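Local coordinates for uncharacterized protein (PDB 4FTD) that is of unknown function but joins an immunoglobulin-like domain to a six-bladed beta-propeller and may act in carbohydrate metabolism, at residues A25-D30 and D50-F55; Y77-E82 and V105-P110; A141-E146 and D415-K420; H245-S250 and A296-N301; L312-R317 and E338-K343. All coordinates share one frame; numbering follows the deposited sequence.

The contacts fall into two groups. Contacts 1 and 2 belong to the N-terminal part, consistent with the immunoglobulin-like domain. Their centres are 11 Å apart, and D50 of contact 1 forms a salt bridge with R108 of contact 2. Contacts 3, 4 and 5 join blades of the propeller. Contacts 4 and 5 have centres 10 Å apart and share neighbouring strands, with T300 OG1 2.7 Å from S314 O. Contact 3 reaches contact 5 through the salt bridge from K343 to D415. D415 also lies about 3 Å (nearest atoms) from a bound glycerol, probably from crystallisation. Contacts 1 and 4, centre to centre, are 57 Å apart.

Contact 1: A25-D30 and D50-F55; sequences AGANGD and DVETDF
G26 and T53 join two type I beta turns, G26 to G29 and D50 to T53, in the N-terminal part, consistent with the immunoglobulin-like domain. G26 N donates to T53 OG1 at 3.0 Å, with an N-H...O angle of 142°. The same hydroxyl donates to D50 O inside its own turn, at 2.7 Å. T53 N also bonds to D50 O, and this closes the turn. T53 OG1 sits anti to the carbonyl carbon and beside its own N (chi1 -60°), where it can serve both turns. The other branch, CG2, rests 3.9 Å from A25 CA. Two waters fill out the polar joint. Water 1 donates to G26 O and accepts from D54 N. Water 2 accepts from A27 N and donates to D50 OD2 at 2.8 Å. On the exposed side, A27 CB meets E52 CB at 3.6 Å. D50 is held from outside as well: OD2 pairs with K31 and OD1 with R108. The first turn links strands 24-25 and 31-38. The second lies in the loop between strands 43-45 and 58-64. A25 packs on K31 and V33 of strand 31-38, and F55 leads on to a backbone bond with Y77.

Contact 2: Y77-E82 and V105-P110; sequences YSMDAE and VRKRVP
The ring of Y77 carries V105 CG2 over the centre of one face. This methyl lies 3.7 Å from the ring centroid and only 10° off the normal, a clear CH-pi contact. A V105 chi1 of 173° turns CG1 away from the residue's own N and leaves CG2 to meet the ring. At the rim, Y77 OH bonds to M103 O, and this fixes the far end of the ring. K86, Q88 and L58 also touch the tyrosine. Further along, selenomethionine M79 and K107 run past each other in opposite directions. SE of M79 is 3.9 Å from K107 CE. The lysine is extended beyond CG, so its amine reaches the loop backbone. K107 NZ donates to D80 O at 3.0 Å, from above the carbonyl plane. It also donates to water 3, which in turn donates to M79 O at 2.8 Å. A weak bond to T83 O adds another acceptor. The long aliphatic part of K107 is thus buried beside M79, while its amine ties down carbonyls of the 77-82 loop. V105 of strand 98-106 and K107 further on thus pack on and bond to the loop between strands 74-75 and 85-93, in the part consistent with the immunoglobulin-like domain.

Contact 3: A141-E146 and D415-K420; sequences ASYDGE and DYYIEK
S142 and Y143 grip D415 in the tight part of this contact. D415 OD2 accepts twice from one face of its carboxylate. S142 OG donates at 2.7 Å on the syn side, though tilted out of the carboxylate plane. Y143 N donates at 3.0 Å, from 47° out of the plane. With chi1 at -180°, S142 OG swings away from its own N and points at D415. The buried Y143 ring is packed closely too. G145 N lies 3.4 Å above the centre of one face, and the ring meets that of F432 nearly parallel. Its CE1 touches Y417 CB at 3.8 Å.

The solvent side is D415 OD1, which meets water 4, a bound glycerol and K343, the last in a salt bridge. The looser part is the partly exposed Y417. G145 CA lies over one face of its ring, and a CB there would clash with Y417 CG. D144 OD1 accepts from E146 N, an Asx turn that shapes this end.

Replacing D415 with an alanine would probably leave S142 OG and Y143 N without their shared acceptor and K343 without its charge mate.

Strands 138-143 and 412-420 run nearly parallel, 12° apart, in neighbouring blades. The chemistry implies a polar clasp between the two: one carboxylate oxygen holds strand 138-143, and the other faces the lysine and the glycerol, which may mark a small pocket.

Contact 4: H245-S250 and A296-N301; sequences HGDNAS and ATMVTN
N248 and N301 supply the direct hydrogen bonds between these segments, both through side-chain amides. N248 ND2 donates to M298 O at 2.7 Å, with an N-H...O angle of 155°. The donor stands 45° above the carbonyl plane. N248 CG lies between the backbone N and carbonyl carbon (chi1 59°), and this brings the amide across to the other segment. N301 ND2 donates to S250 OG at 3.2 Å, with the hydroxyl close to the amide plane. S250 OG is also bonded to V302 N, and N248 OD1 to G264 N.

Waters bridge the same groups. Water 5 accepts from N248 ND2 and donates to T297 O. Water 7 accepts from A249 N and from N301 ND2. Water 6 lies among N248 OD1, S250 OG and T300 O.

Packing is the third kind. CE of selenomethionine M298 rests 3.5 Å from D247 OD1, and the two side chains cross at about a right angle. D247 OD1 forms a salt bridge with R244, and OD2 accepts from N266 ND2. T300 CG2 touches N248 ND2 at 3.6 Å. Behind this, T297 OG1 accepts from V299 N in an ST turn.

The largely buried contact joins the start of strand 250-253 to that of strand 300-304, the first strands of two successive propeller blades. V340 of strand 339-340 touches V299 and N301.

Contact 5: L312-R317 and E338-K343; sequences LWSGIR and EAVAPK
S314 OG donates to A339 O at 2.7 Å, the direct hydrogen bond of this contact. The donor sits 36° above the carbonyl plane. S314 has OG between its backbone N and carbonyl carbon (chi1 81°), and that directs the hydroxyl at A339. S314 OG also lies 3.6 Å from P342 CD. L312 CB meets P342 CG at 4.0 Å. G315 CA rests 4.0 Å from V340 CG1. I316 CG2 lies against E338 CD at 3.8 Å, and I316 CD1 is 4.2 Å from V340 CG1. Water 8 links the segments: it accepts from E338 N and donates to I316 O, a donation that may be shared.

The next shell sets these groups. E338 OE2 bonds to S364 OG, and OE1 to Q360 N. Shortening E338 to an alanine is likely to uncover I316 CG2 and CD1 and leave Q360 N and S364 OG without their carboxylate partner.

The segments run roughly antiparallel, 161° apart, but in different blades. Residues 312-315 are in the second strand of the blade that begins with strand 300-304. Segment 338-343 turns a corner at A341 and enters strand 342-347 of the following blade. P342 touches N301, and L353 of strand 350-357 packs on L312 and P342.

Contact 1: A25-D30 and D50-F55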
# COMPACT_ATOMS: atom_id res chain seq x y z
N ALA A 25 29.93 -4.38 25.63
CA ALA A 25 28.99 -4.67 24.53
C ALA A 25 29.53 -4.03 23.25
O ALA A 25 30.53 -3.31 23.29
CB ALA A 25 27.58 -4.14 24.85
N GLY A 26 28.91 -4.34 22.13
CA GLY A 26 29.26 -3.79 20.83
C GLY A 26 30.35 -4.54 20.12
O GLY A 26 31.09 -5.30 20.74
N ALA A 27 30.47 -4.26 18.81
CA ALA A 27 31.50 -4.88 17.94
C ALA A 27 32.92 -4.66 18.50
O ALA A 27 33.76 -5.55 18.43
CB ALA A 27 31.42 -4.33 16.50
N ASN A 28 33.16 -3.49 19.09
CA ASN A 28 34.45 -3.14 19.64
C ASN A 28 34.62 -3.39 21.14
O ASN A 28 35.62 -2.98 21.70
CB ASN A 28 34.74 -1.68 19.33
CG ASN A 28 34.85 -1.43 17.86
OD1 ASN A 28 35.41 -2.25 17.13
ND2 ASN A 28 34.31 -0.33 17.41
N GLY A 29 33.64 -4.06 21.75
CA GLY A 29 33.73 -4.50 23.14
C GLY A 29 33.94 -3.36 24.11
O GLY A 29 34.58 -3.53 25.12
N ASP A 30 33.36 -2.20 23.80
CA ASP A 30 33.58 -1.00 24.59
C ASP A 30 32.31 -0.20 24.89
O ASP A 30 32.42 0.95 25.27
CB ASP A 30 34.58 -0.15 23.83
CG ASP A 30 34.03 0.36 22.47
OD1 ASP A 30 32.92 -0.04 22.01
OD2 ASP A 30 34.76 1.15 21.84
N ASP A 50 24.19 -5.15 20.20
CA ASP A 50 24.60 -5.35 18.81
C ASP A 50 24.93 -6.80 18.61
O ASP A 50 25.59 -7.40 19.44
CB ASP A 50 25.84 -4.53 18.46
CG ASP A 50 25.63 -3.07 18.65
OD1 ASP A 50 24.48 -2.64 18.44
OD2 ASP A 50 26.60 -2.37 19.04
N VAL A 51 24.48 -7.34 17.49
CA VAL A 51 24.70 -8.75 17.12
C VAL A 51 26.18 -9.08 16.94
O VAL A 51 26.55 -10.23 17.04
CB VAL A 51 23.90 -9.13 15.84
CG1 VAL A 51 22.40 -8.93 16.07
CG2 VAL A 51 24.35 -8.29 14.66
N GLU A 52 27.03 -8.06 16.74
CA GLU A 52 28.49 -8.23 16.64
C GLU A 52 29.21 -8.31 18.02
O GLU A 52 30.41 -8.47 18.06
CB GLU A 52 29.14 -7.09 15.82
CG GLU A 52 28.56 -6.83 14.43
CD GLU A 52 27.37 -5.86 14.42
OE1 GLU A 52 26.77 -5.55 15.47
OE2 GLU A 52 27.02 -5.41 13.32
N THR A 53 28.47 -8.22 19.11
CA THR A 53 29.05 -8.30 20.45
C THR A 53 29.62 -9.67 20.71
O THR A 53 29.02 -10.65 20.32
CB THR A 53 27.96 -8.06 21.50
OG1 THR A 53 27.39 -6.75 21.29
CG2 THR A 53 28.52 -8.22 22.94
N ASP A 54 30.79 -9.74 21.34
CA ASP A 54 31.36 -11.02 21.78
C ASP A 54 30.63 -11.38 23.08
O ASP A 54 30.99 -10.93 24.19
CB ASP A 54 32.89 -10.96 21.92
CG ASP A 54 33.51 -12.31 22.32
OD1 ASP A 54 32.78 -13.24 22.68
OD2 ASP A 54 34.75 -12.41 22.29
N PHE A 55 29.58 -12.19 22.92
CA PHE A 55 28.71 -12.63 24.03
C PHE A 55 29.34 -13.71 24.90
O PHE A 55 28.80 -14.03 25.95
CB PHE A 55 27.39 -13.20 23.49
CG PHE A 55 26.51 -12.19 22.82
CD1 PHE A 55 25.67 -11.39 23.57
CD2 PHE A 55 26.46 -12.10 21.44
CE1 PHE A 55 24.83 -10.47 22.96
CE2 PHE A 55 25.63 -11.17 20.81
CZ PHE A 55 24.82 -10.36 21.58
O HOH W 1 31.95 -7.35 22.55
O HOH W 2 28.85 -2.72 17.48

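Contact 2: Y77-E82 and V105-P110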
# COMPACT_ATOMS: atom_id res chain seq x y z
N TYR A 77 27.50 -15.69 27.75
CA TYR A 77 26.19 -15.65 27.10
C TYR A 77 26.27 -16.13 25.63
O TYR A 77 25.50 -15.69 24.79
CB TYR A 77 25.62 -14.22 27.19
CG TYR A 77 24.93 -13.98 28.51
CD1 TYR A 77 25.64 -13.57 29.62
CD2 TYR A 77 23.58 -14.25 28.65
CE1 TYR A 77 25.01 -13.37 30.83
CE2 TYR A 77 22.94 -14.05 29.86
CZ TYR A 77 23.66 -13.62 30.95
OH TYR A 77 23.04 -13.40 32.16
N SER A 78 27.21 -17.01 25.34
CA SER A 78 27.32 -17.63 24.02
C SER A 78 25.94 -18.09 23.53
O SER A 78 25.19 -18.74 24.27
CB SER A 78 28.28 -18.82 24.06
OG SER A 78 29.60 -18.38 24.27
N MSE A 79 25.62 -17.71 22.31
CA MSE A 79 24.39 -18.07 21.62
C MSE A 79 24.77 -18.46 20.20
O MSE A 79 25.68 -17.86 19.65
CB MSE A 79 23.48 -16.85 21.51
CG MSE A 79 22.65 -16.56 22.70
SE MSE A 79 21.84 -14.80 22.55
CE MSE A 79 23.23 -13.74 23.49
N ASP A 80 24.07 -19.41 19.60
CA ASP A 80 24.25 -19.65 18.15
C ASP A 80 23.61 -18.51 17.34
O ASP A 80 22.77 -17.76 17.85
CB ASP A 80 23.72 -21.02 17.73
CG ASP A 80 22.29 -21.25 18.16
OD1 ASP A 80 21.46 -20.32 18.03
OD2 ASP A 80 22.00 -22.36 18.65
N ALA A 81 23.99 -18.38 16.06
CA ALA A 81 23.47 -17.30 15.21
C ALA A 81 21.93 -17.26 15.13
O ALA A 81 21.36 -16.20 14.90
CB ALA A 81 24.08 -17.39 13.81
N GLU A 82 21.27 -18.40 15.34
CA GLU A 82 19.79 -18.47 15.34
C GLU A 82 19.11 -17.81 16.53
O GLU A 82 18.03 -17.25 16.39
CB GLU A 82 19.30 -19.93 15.28
CG GLU A 82 19.31 -20.56 13.89
CD GLU A 82 20.67 -20.49 13.22
OE1 GLU A 82 21.69 -20.68 13.92
OE2 GLU A 82 20.71 -20.24 12.00
N VAL A 105 20.07 -11.56 28.43
CA VAL A 105 20.77 -10.75 27.45
C VAL A 105 20.14 -11.07 26.07
O VAL A 105 19.94 -12.24 25.75
CB VAL A 105 22.29 -10.98 27.43
CG1 VAL A 105 22.92 -10.23 26.27
CG2 VAL A 105 22.94 -10.53 28.75
N ARG A 106 19.87 -10.01 25.30
CA ARG A 106 19.16 -10.09 24.02
C ARG A 106 19.91 -9.39 22.89
O ARG A 106 20.56 -8.37 23.13
CB ARG A 106 17.81 -9.41 24.19
CG ARG A 106 16.93 -10.10 25.22
CD ARG A 106 15.63 -9.36 25.40
NE ARG A 106 15.84 -8.06 26.02
CZ ARG A 106 15.08 -6.98 25.84
NH1 ARG A 106 14.04 -7.02 25.03
NH2 ARG A 106 15.38 -5.84 26.45
N LYS A 107 19.83 -9.97 21.68
CA LYS A 107 20.42 -9.41 20.46
C LYS A 107 19.42 -8.45 19.85
O LYS A 107 18.19 -8.67 19.93
CB LYS A 107 20.72 -10.47 19.38
CG LYS A 107 21.82 -11.49 19.66
CD LYS A 107 21.90 -12.57 18.59
CE LYS A 107 22.91 -13.65 18.97
NZ LYS A 107 23.01 -14.73 17.94
N ARG A 108 19.93 -7.43 19.18
CA ARG A 108 19.06 -6.57 18.36
C ARG A 108 18.49 -7.36 17.21
O ARG A 108 19.15 -8.25 16.68
CB ARG A 108 19.84 -5.39 17.82
CG ARG A 108 20.16 -4.40 18.92
CD ARG A 108 21.10 -3.36 18.41
NE ARG A 108 20.48 -2.63 17.32
CZ ARG A 108 21.15 -1.95 16.40
NH1 ARG A 108 22.49 -1.90 16.41
NH2 ARG A 108 20.47 -1.32 15.45
N VAL A 109 17.24 -7.04 16.85
CA VAL A 109 16.52 -7.71 15.78
C VAL A 109 16.13 -6.62 14.79
O VAL A 109 15.35 -5.74 15.14
CB VAL A 109 15.28 -8.43 16.34
CG1 VAL A 109 14.42 -9.00 15.22
CG2 VAL A 109 15.72 -9.51 17.32
N PRO A 110 16.67 -6.64 13.55
CA PRO A 110 16.28 -5.65 12.56
C PRO A 110 14.81 -5.78 12.20
O PRO A 110 14.28 -6.88 12.27
CB PRO A 110 17.16 -5.98 11.37
CG PRO A 110 18.39 -6.54 11.99
CD PRO A 110 17.84 -7.40 13.09
O HOH W 3 25.39 -15.51 18.16

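Contact 3: A141-E146 and D415-K420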
# COMPACT_ATOMS: atom_id res chain seq x y z
N ALA A 141 -11.33 8.75 -8.57
CA ALA A 141 -10.38 9.65 -7.96
C ALA A 141 -9.00 8.98 -8.01
O ALA A 141 -8.90 7.76 -8.06
CB ALA A 141 -10.81 10.02 -6.50
N SER A 142 -7.95 9.79 -8.06
CA SER A 142 -6.59 9.31 -8.12
C SER A 142 -5.70 10.24 -7.26
O SER A 142 -6.11 11.33 -6.90
CB SER A 142 -6.12 9.27 -9.59
OG SER A 142 -4.78 8.80 -9.72
N TYR A 143 -4.53 9.76 -6.87
CA TYR A 143 -3.64 10.44 -5.91
C TYR A 143 -2.20 10.18 -6.28
O TYR A 143 -1.88 9.11 -6.71
CB TYR A 143 -3.94 9.93 -4.53
CG TYR A 143 -2.87 10.10 -3.45
CD1 TYR A 143 -1.93 9.08 -3.22
CD2 TYR A 143 -2.86 11.18 -2.60
CE1 TYR A 143 -0.98 9.19 -2.22
CE2 TYR A 143 -1.92 11.28 -1.56
CZ TYR A 143 -0.99 10.27 -1.40
OH TYR A 143 -0.06 10.34 -0.44
N ASP A 144 -1.34 11.17 -6.13
CA ASP A 144 0.07 11.00 -6.37
C ASP A 144 0.96 11.60 -5.27
O ASP A 144 2.13 11.78 -5.49
CB ASP A 144 0.44 11.61 -7.72
CG ASP A 144 0.28 13.12 -7.75
OD1 ASP A 144 -0.12 13.75 -6.74
OD2 ASP A 144 0.51 13.68 -8.83
N GLY A 145 0.39 11.98 -4.13
CA GLY A 145 1.17 12.57 -3.03
C GLY A 145 1.06 14.08 -2.99
O GLY A 145 1.14 14.67 -1.93
N GLU A 146 0.88 14.71 -4.14
CA GLU A 146 0.81 16.17 -4.25
C GLU A 146 -0.66 16.59 -4.40
O GLU A 146 -1.07 17.54 -3.78
CB GLU A 146 1.65 16.64 -5.43
CG GLU A 146 1.69 18.15 -5.56
CD GLU A 146 2.48 18.66 -6.76
OE1 GLU A 146 2.74 17.88 -7.72
OE2 GLU A 146 2.84 19.86 -6.74
N ASP A 415 -4.07 4.02 -4.99
CA ASP A 415 -2.84 4.70 -5.41
C ASP A 415 -1.92 4.75 -4.20
O ASP A 415 -2.36 4.55 -3.08
CB ASP A 415 -3.10 6.13 -5.91
CG ASP A 415 -3.39 6.22 -7.41
OD1 ASP A 415 -2.62 5.64 -8.25
OD2 ASP A 415 -4.38 6.94 -7.75
N TYR A 416 -0.64 5.03 -4.42
CA TYR A 416 0.27 5.19 -3.30
C TYR A 416 1.39 6.10 -3.66
O TYR A 416 1.64 6.32 -4.85
CB TYR A 416 0.82 3.82 -2.86
CG TYR A 416 1.72 3.17 -3.88
CD1 TYR A 416 1.21 2.36 -4.90
CD2 TYR A 416 3.11 3.35 -3.82
CE1 TYR A 416 2.05 1.78 -5.83
CE2 TYR A 416 3.95 2.77 -4.75
CZ TYR A 416 3.41 1.98 -5.74
OH TYR A 416 4.23 1.43 -6.63
N TYR A 417 2.08 6.58 -2.64
CA TYR A 417 3.24 7.44 -2.75
C TYR A 417 4.21 7.12 -1.60
O TYR A 417 3.80 6.97 -0.45
CB TYR A 417 2.81 8.90 -2.65
CG TYR A 417 3.95 9.87 -2.55
CD1 TYR A 417 4.70 10.18 -3.68
CD2 TYR A 417 4.27 10.50 -1.34
CE1 TYR A 417 5.76 11.07 -3.60
CE2 TYR A 417 5.33 11.40 -1.25
CZ TYR A 417 6.06 11.67 -2.39
OH TYR A 417 7.09 12.56 -2.33
N ILE A 418 5.49 7.01 -1.94
CA ILE A 418 6.57 6.75 -0.98
C ILE A 418 7.40 7.99 -0.80
O ILE A 418 7.94 8.52 -1.75
CB ILE A 418 7.45 5.58 -1.46
CG1 ILE A 418 6.59 4.29 -1.43
CG2 ILE A 418 8.71 5.45 -0.57
CD1 ILE A 418 7.22 3.03 -1.98
N GLU A 419 7.50 8.47 0.43
CA GLU A 419 8.37 9.59 0.76
C GLU A 419 9.74 9.04 1.17
O GLU A 419 9.82 8.11 2.00
CB GLU A 419 7.72 10.41 1.89
CG GLU A 419 8.32 11.78 2.17
CD GLU A 419 7.51 12.57 3.21
OE1 GLU A 419 6.37 12.98 2.88
OE2 GLU A 419 7.99 12.75 4.34
N LYS A 420 10.82 9.57 0.59
CA LYS A 420 12.19 9.19 0.96
C LYS A 420 12.82 10.25 1.88
O LYS A 420 12.41 11.40 1.85
CB LYS A 420 13.03 8.95 -0.30
CG LYS A 420 12.62 7.70 -1.09
CD LYS A 420 13.48 7.52 -2.34
CE LYS A 420 13.43 6.09 -2.89
NZ LYS A 420 14.24 5.13 -2.08
O HOH W 4 -2.50 6.82 -10.78

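Contact 4: H245-S250 and A296-N301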
# COMPACT_ATOMS: atom_id res chain seq x y z
N HIS A 245 -17.34 0.97 -23.58
CA HIS A 245 -16.01 1.08 -22.91
C HIS A 245 -15.88 2.35 -22.13
O HIS A 245 -16.49 3.36 -22.48
CB HIS A 245 -14.92 1.04 -23.94
CG HIS A 245 -14.94 -0.23 -24.73
ND1 HIS A 245 -15.70 -0.38 -25.87
CD2 HIS A 245 -14.30 -1.41 -24.51
CE1 HIS A 245 -15.51 -1.61 -26.33
NE2 HIS A 245 -14.68 -2.25 -25.52
N GLY A 246 -15.09 2.30 -21.07
CA GLY A 246 -14.85 3.48 -20.24
C GLY A 246 -15.46 3.42 -18.87
O GLY A 246 -15.32 4.36 -18.11
N ASP A 247 -16.17 2.34 -18.54
CA ASP A 247 -16.67 2.21 -17.18
C ASP A 247 -15.55 2.07 -16.15
O ASP A 247 -15.73 2.46 -15.03
CB ASP A 247 -17.56 0.97 -17.04
CG ASP A 247 -18.95 1.21 -17.62
OD1 ASP A 247 -19.65 2.09 -17.06
OD2 ASP A 247 -19.34 0.51 -18.57
N ASN A 248 -14.45 1.43 -16.57
CA ASN A 248 -13.27 1.14 -15.76
C ASN A 248 -12.06 1.52 -16.62
O ASN A 248 -12.20 1.69 -17.81
CB ASN A 248 -13.19 -0.33 -15.31
CG ASN A 248 -13.17 -1.31 -16.45
OD1 ASN A 248 -12.15 -1.42 -17.17
ND2 ASN A 248 -14.28 -2.07 -16.64
N ALA A 249 -10.94 1.77 -15.97
CA ALA A 249 -9.69 2.02 -16.66
C ALA A 249 -8.54 1.66 -15.75
O ALA A 249 -8.58 1.91 -14.54
CB ALA A 249 -9.59 3.45 -17.10
N SER A 250 -7.54 1.01 -16.33
CA SER A 250 -6.26 0.77 -15.59
C SER A 250 -5.11 1.39 -16.39
O SER A 250 -4.69 0.87 -17.41
CB SER A 250 -6.05 -0.69 -15.31
OG SER A 250 -7.21 -1.32 -14.83
N ALA A 296 -15.59 -10.91 -14.09
CA ALA A 296 -14.83 -9.68 -13.87
C ALA A 296 -15.78 -8.53 -13.59
O ALA A 296 -15.48 -7.67 -12.76
CB ALA A 296 -13.95 -9.33 -15.07
N THR A 297 -16.91 -8.52 -14.30
CA THR A 297 -17.90 -7.43 -14.31
C THR A 297 -17.30 -6.14 -14.89
O THR A 297 -16.15 -6.07 -15.36
CB THR A 297 -18.55 -7.15 -12.92
OG1 THR A 297 -17.64 -6.38 -12.11
CG2 THR A 297 -18.96 -8.46 -12.19
N MSE A 298 -18.10 -5.08 -14.84
CA MSE A 298 -17.62 -3.75 -15.21
C MSE A 298 -16.63 -3.12 -14.22
O MSE A 298 -15.98 -2.13 -14.58
CB MSE A 298 -18.79 -2.81 -15.36
CG MSE A 298 -19.58 -2.65 -14.04
SE MSE A 298 -20.84 -1.22 -14.23
CE MSE A 298 -19.67 0.27 -14.05
N VAL A 299 -16.58 -3.65 -12.97
CA VAL A 299 -15.66 -3.21 -11.91
C VAL A 299 -14.51 -4.20 -11.85
O VAL A 299 -14.57 -5.22 -11.18
CB VAL A 299 -16.34 -3.03 -10.54
CG1 VAL A 299 -15.39 -2.34 -9.52
CG2 VAL A 299 -17.65 -2.25 -10.72
N THR A 300 -13.45 -3.87 -12.58
CA THR A 300 -12.29 -4.77 -12.78
C THR A 300 -11.09 -3.91 -13.18
O THR A 300 -11.27 -2.79 -13.71
CB THR A 300 -12.60 -5.82 -13.88
OG1 THR A 300 -11.52 -6.76 -14.01
CG2 THR A 300 -12.91 -5.14 -15.22
N ASN A 301 -9.89 -4.42 -12.91
CA ASN A 301 -8.67 -3.70 -13.16
C ASN A 301 -7.55 -4.64 -13.43
O ASN A 301 -7.55 -5.75 -12.94
CB ASN A 301 -8.25 -2.87 -11.94
CG ASN A 301 -9.20 -1.71 -11.61
OD1 ASN A 301 -9.98 -1.83 -10.69
ND2 ASN A 301 -9.11 -0.59 -12.34
O HOH W 5 -15.10 -4.94 -17.79
O HOH W 6 -9.58 -1.57 -16.00
O HOH W 7 -11.46 1.39 -12.82

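Contact 5: L312-R317 and E338-K343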
# COMPACT_ATOMS: atom_id res chain seq x y z
N LEU A 312 -1.48 -7.83 -12.41
CA LEU A 312 -2.47 -8.42 -11.54
C LEU A 312 -3.83 -7.99 -12.07
O LEU A 312 -4.06 -6.83 -12.32
CB LEU A 312 -2.27 -8.02 -10.09
CG LEU A 312 -1.03 -8.48 -9.34
CD1 LEU A 312 -1.18 -7.98 -7.90
CD2 LEU A 312 -0.89 -10.00 -9.40
N TRP A 313 -4.70 -8.96 -12.28
CA TRP A 313 -6.06 -8.72 -12.71
C TRP A 313 -7.00 -9.16 -11.61
O TRP A 313 -6.82 -10.23 -11.04
CB TRP A 313 -6.33 -9.55 -13.96
CG TRP A 313 -7.75 -9.58 -14.47
CD1 TRP A 313 -8.66 -8.55 -14.43
CD2 TRP A 313 -8.38 -10.64 -15.17
NE1 TRP A 313 -9.82 -8.93 -15.03
CE2 TRP A 313 -9.68 -10.20 -15.52
CE3 TRP A 313 -7.98 -11.94 -15.53
CZ2 TRP A 313 -10.59 -11.00 -16.20
CZ3 TRP A 313 -8.89 -12.75 -16.22
CH2 TRP A 313 -10.18 -12.27 -16.55
N SER A 314 -7.95 -8.31 -11.28
CA SER A 314 -9.04 -8.69 -10.41
C SER A 314 -10.33 -7.97 -10.79
O SER A 314 -10.33 -6.97 -11.57
CB SER A 314 -8.71 -8.52 -8.92
OG SER A 314 -8.87 -7.17 -8.49
N GLY A 315 -11.42 -8.50 -10.23
CA GLY A 315 -12.77 -8.01 -10.44
C GLY A 315 -13.70 -8.49 -9.32
O GLY A 315 -13.26 -9.16 -8.36
N ILE A 316 -14.97 -8.19 -9.46
CA ILE A 316 -15.96 -8.48 -8.43
C ILE A 316 -15.98 -9.95 -8.06
O ILE A 316 -15.95 -10.28 -6.88
CB ILE A 316 -17.36 -7.91 -8.78
CG1 ILE A 316 -17.29 -6.37 -8.95
CG2 ILE A 316 -18.36 -8.25 -7.70
CD1 ILE A 316 -16.75 -5.59 -7.75
N ARG A 317 -16.00 -10.81 -9.07
CA ARG A 317 -15.95 -12.27 -8.86
C ARG A 317 -14.72 -12.91 -9.52
O ARG A 317 -14.76 -14.07 -9.94
CB ARG A 317 -17.25 -12.93 -9.35
CG ARG A 317 -18.48 -12.53 -8.53
CD ARG A 317 -19.73 -13.21 -9.05
NE ARG A 317 -20.06 -12.80 -10.40
CZ ARG A 317 -20.61 -11.63 -10.75
NH1 ARG A 317 -20.91 -10.69 -9.84
NH2 ARG A 317 -20.85 -11.37 -12.01
N GLU A 338 -14.16 -9.04 -3.43
CA GLU A 338 -14.40 -7.94 -4.35
C GLU A 338 -13.26 -6.91 -4.38
O GLU A 338 -13.51 -5.74 -4.71
CB GLU A 338 -15.75 -7.23 -4.11
CG GLU A 338 -16.95 -8.19 -4.00
CD GLU A 338 -18.29 -7.46 -4.02
OE1 GLU A 338 -18.35 -6.26 -4.40
OE2 GLU A 338 -19.29 -8.09 -3.64
N ALA A 339 -12.04 -7.36 -4.04
CA ALA A 339 -10.82 -6.57 -4.16
C ALA A 339 -10.63 -6.24 -5.64
O ALA A 339 -10.64 -7.10 -6.51
CB ALA A 339 -9.61 -7.32 -3.63
N VAL A 340 -10.51 -4.95 -5.89
CA VAL A 340 -10.25 -4.40 -7.19
C VAL A 340 -9.08 -3.41 -7.07
O VAL A 340 -8.51 -3.21 -5.99
CB VAL A 340 -11.53 -3.74 -7.83
CG1 VAL A 340 -12.65 -4.79 -8.01
CG2 VAL A 340 -12.05 -2.54 -7.04
N ALA A 341 -8.65 -2.88 -8.21
CA ALA A 341 -7.47 -2.00 -8.30
C ALA A 341 -6.20 -2.56 -7.58
O ALA A 341 -5.60 -1.86 -6.79
CB ALA A 341 -7.84 -0.60 -7.81
N PRO A 342 -5.80 -3.81 -7.86
CA PRO A 342 -4.66 -4.46 -7.17
C PRO A 342 -3.29 -3.90 -7.56
O PRO A 342 -2.87 -4.04 -8.72
CB PRO A 342 -4.77 -5.94 -7.61
CG PRO A 342 -5.44 -5.86 -8.94
CD PRO A 342 -6.35 -4.68 -8.90
N LYS A 343 -2.63 -3.22 -6.61
CA LYS A 343 -1.31 -2.64 -6.86
C LYS A 343 -0.27 -3.20 -5.90
O LYS A 343 -0.48 -3.24 -4.69
CB LYS A 343 -1.36 -1.10 -6.75
CG LYS A 343 -2.30 -0.45 -7.74
CD LYS A 343 -2.15 1.07 -7.90
CE LYS A 343 -3.11 1.59 -8.97
NZ LYS A 343 -3.06 3.09 -9.15
O HOH W 8 -13.47 -10.87 -5.57